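Local coordinates for protein positive phenol-degradative gene regulator (Ralstonia sp. E2, PDB 5FS0) that probably activates transcription of phenol-degradation genes as an ATP-binding, sequence-specific DNA-binding regulator whose sensor domain, the piece in this chain, binds phenols and zinc, at residues F128-S133 with C185-K190. Numbering follows the deposited sequence.
Sequences FLWEDS and CRILGK. With ZN (zinc ion), chain D; 5JC (2,4-dichlorophenol), chain C.
Ile187 lies over one face of the Trp130 indole, and the two side chains cross at about a right angle. Its CG2 methyl stands 3.5 Å from the centroid of the six-membered ring, 17° off the normal, a CH-pi contact. The other branch ends in CD1, which lies 3.6 Å from CZ2 of Trp130. Ile187 holds CG1 between its backbone N and carbonyl carbon (chi1 89°), which leaves CG2 for the indole and takes CG1 to Phe128. There CG1 sits 3.9 Å from Phe128 CB and meets the ring obliquely.

The backbones are neighbouring antiparallel strands. Phe128 and Ile187 form a hydrogen-bonded pair linked both ways. Trp130 N bonds to Cys185 O. Trp130 CB packs against Cys185 CB at 3.3 Å. On the opposite sheet face, Leu129 CD2 touches Arg186 CG.

Phe128, Trp130 and Ile187 also border the bound 2,4-dichlorophenol. Its CAF carbon lies 3.9 Å above the centre of the Phe128 ring. Trp130 NE1 lies 2.7 Å from the phenol oxygen OAA and probably donates to it, but NE1 is too close to the ligand chlorine CL1 in the model, so this bond is doubtful. His102 also hydrogen-bonds the ligand. Cys185 SG binds zinc at 2.2 Å, and Cys151, Glu174 and Cys177 complete the site.

Phe128, Trp130, Cys185 and Ile187 share one face of the sheet in the V4R domain, probably the sensor part of the regulator. The strand pair thus joins the phenol pocket to the zinc site. The ligand meets an apolar wall of Phe128 and Ile187, while its hydroxyl has a polar partner in His102 and a probable one in Trp130, an arrangement consistent with recognition of phenols.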
loop_
_atom_site.group_PDB
_atom_site.type_symbol
_atom_site.label_atom_id
_atom_site.label_comp_id
_atom_site.label_asym_id
_atom_site.label_seq_id
_atom_site.Cartn_x
_atom_site.Cartn_y
_atom_site.Cartn_z
ATOM N N PHE A 128 19.750 6.577 12.455
ATOM C CA PHE A 128 19.722 5.730 11.268
ATOM C C PHE A 128 19.912 6.547 9.996
ATOM O O PHE A 128 19.557 7.720 9.955
ATOM C CB PHE A 128 18.388 4.953 11.203
ATOM C CG PHE A 128 18.124 4.090 12.414
ATOM C CD1 PHE A 128 17.563 4.629 13.561
ATOM C CD2 PHE A 128 18.436 2.743 12.402
ATOM C CE1 PHE A 128 17.328 3.848 14.671
ATOM C CE2 PHE A 128 18.206 1.957 13.514
ATOM C CZ PHE A 128 17.652 2.506 14.643
ATOM N N LEU A 129 20.477 5.930 8.961
ATOM C CA LEU A 129 20.426 6.515 7.622
ATOM C C LEU A 129 19.317 5.847 6.796
ATOM O O LEU A 129 19.177 4.617 6.807
ATOM C CB LEU A 129 21.769 6.377 6.894
ATOM C CG LEU A 129 22.965 7.207 7.374
ATOM C CD1 LEU A 129 23.977 7.342 6.247
ATOM C CD2 LEU A 129 22.557 8.586 7.913
ATOM N N TRP A 130 18.540 6.660 6.088
ATOM C CA TRP A 130 17.452 6.152 5.261
ATOM C C TRP A 130 17.762 6.318 3.777
ATOM O O TRP A 130 17.257 7.232 3.126
ATOM C CB TRP A 130 16.141 6.861 5.607
ATOM C CG TRP A 130 15.347 6.170 6.672
ATOM C CD1 TRP A 130 15.612 4.953 7.232
ATOM C CD2 TRP A 130 14.159 6.654 7.308
ATOM N NE1 TRP A 130 14.662 4.651 8.177
ATOM C CE2 TRP A 130 13.758 5.678 8.243
ATOM C CE3 TRP A 130 13.394 7.817 7.178
ATOM C CZ2 TRP A 130 12.627 5.830 9.043
ATOM C CZ3 TRP A 130 12.272 7.966 7.974
ATOM C CH2 TRP A 130 11.899 6.978 8.894
ATOM N N GLU A 131 18.597 5.428 3.250
ATOM C CA GLU A 131 18.977 5.475 1.843
ATOM C C GLU A 131 17.862 4.937 0.951
ATOM O O GLU A 131 17.249 3.915 1.256
ATOM C CB GLU A 131 20.265 4.683 1.610
ATOM C CG GLU A 131 21.536 5.477 1.858
ATOM C CD GLU A 131 22.786 4.629 1.740
ATOM O OE1 GLU A 131 23.168 4.284 0.601
ATOM O OE2 GLU A 131 23.389 4.305 2.785
ATOM N N ASP A 132 17.605 5.635 -0.150
ATOM C CA ASP A 132 16.564 5.230 -1.088
ATOM C C ASP A 132 15.110 5.124 -0.641
ATOM O O ASP A 132 14.488 4.069 -0.765
ATOM C CB ASP A 132 16.931 3.902 -1.753
ATOM C CG ASP A 132 18.076 4.040 -2.738
ATOM O OD1 ASP A 132 18.399 5.185 -3.120
ATOM O OD2 ASP A 132 18.654 3.004 -3.129
ATOM N N SER A 133 14.574 6.224 -0.123
ATOM C CA SER A 133 13.193 6.257 0.342
ATOM C C SER A 133 12.097 6.609 -0.658
ATOM O O SER A 133 12.125 7.674 -1.274
ATOM C CB SER A 133 13.183 7.252 1.505
ATOM O OG SER A 133 14.151 6.907 2.480
ATOM N N CYS A 185 18.153 10.520 3.940
ATOM C CA CYS A 185 17.461 10.833 5.170
ATOM C C CYS A 185 18.340 10.451 6.343
ATOM O O CYS A 185 19.155 9.537 6.260
ATOM C CB CYS A 185 16.102 10.123 5.236
ATOM S SG CYS A 185 14.966 10.578 3.891
ATOM N N ARG A 186 18.187 11.193 7.427
ATOM C CA ARG A 186 18.892 10.924 8.661
ATOM C C ARG A 186 17.845 11.051 9.756
ATOM O O ARG A 186 17.133 12.049 9.809
ATOM C CB ARG A 186 20.043 11.916 8.853
ATOM C CG ARG A 186 21.077 11.499 9.859
ATOM C CD ARG A 186 21.764 12.709 10.479
ATOM N NE ARG A 186 22.500 12.315 11.676
ATOM C CZ ARG A 186 22.895 13.152 12.633
ATOM N NH1 ARG A 186 22.623 14.452 12.542
ATOM N NH2 ARG A 186 23.557 12.684 13.688
ATOM N N ILE A 187 17.718 10.046 10.617
ATOM C CA ILE A 187 16.649 10.086 11.618
ATOM C C ILE A 187 17.145 9.787 13.028
ATOM O O ILE A 187 18.115 9.055 13.222
ATOM C CB ILE A 187 15.497 9.087 11.284
ATOM C CG1 ILE A 187 15.786 7.725 11.912
ATOM C CG2 ILE A 187 15.247 8.999 9.746
ATOM C CD1 ILE A 187 14.613 6.756 11.841
ATOM N N LEU A 188 16.456 10.366 14.006
ATOM C CA LEU A 188 16.772 10.170 15.412
ATOM C C LEU A 188 15.531 9.724 16.190
ATOM O O LEU A 188 14.461 10.331 16.072
ATOM C CB LEU A 188 17.335 11.457 16.028
ATOM C CG LEU A 188 17.481 11.424 17.563
ATOM C CD1 LEU A 188 18.595 10.471 17.990
ATOM C CD2 LEU A 188 17.694 12.827 18.147
ATOM N N GLY A 189 15.687 8.668 16.984
ATOM C CA GLY A 189 14.606 8.184 17.823
ATOM C C GLY A 189 15.023 8.105 19.277
ATOM O O GLY A 189 16.110 7.613 19.605
ATOM N N LYS A 190 14.157 8.597 20.156
ATOM C CA LYS A 190 14.402 8.526 21.583
ATOM C C LYS A 190 13.098 8.722 22.335
ATOM O O LYS A 190 12.091 9.120 21.743
ATOM C CB LYS A 190 15.448 9.562 22.009
ATOM C CG LYS A 190 15.006 10.998 21.877
ATOM C CD LYS A 190 16.195 11.943 22.023
ATOM C CE LYS A 190 15.789 13.395 21.858
ATOM N NZ LYS A 190 16.978 14.289 21.761
HETATM ZN ZN ZN D . 13.011 11.552 4.291
HETATM CL CL1 5JC C . 15.172 3.938 10.861
HETATM C CAI 5JC C . 14.113 2.653 11.350
HETATM C CAF 5JC C . 14.179 2.183 12.769
HETATM C CAH 5JC C . 13.371 1.192 13.162
HETATM CL CL2 5JC C . 13.465 0.658 14.811
HETATM C CAE 5JC C . 12.395 0.555 12.190
HETATM C CAD 5JC C . 12.343 0.987 10.913
HETATM C CAG 5JC C . 13.257 2.100 10.469
HETATM O OAA 5JC C . 13.224 2.563 9.144
#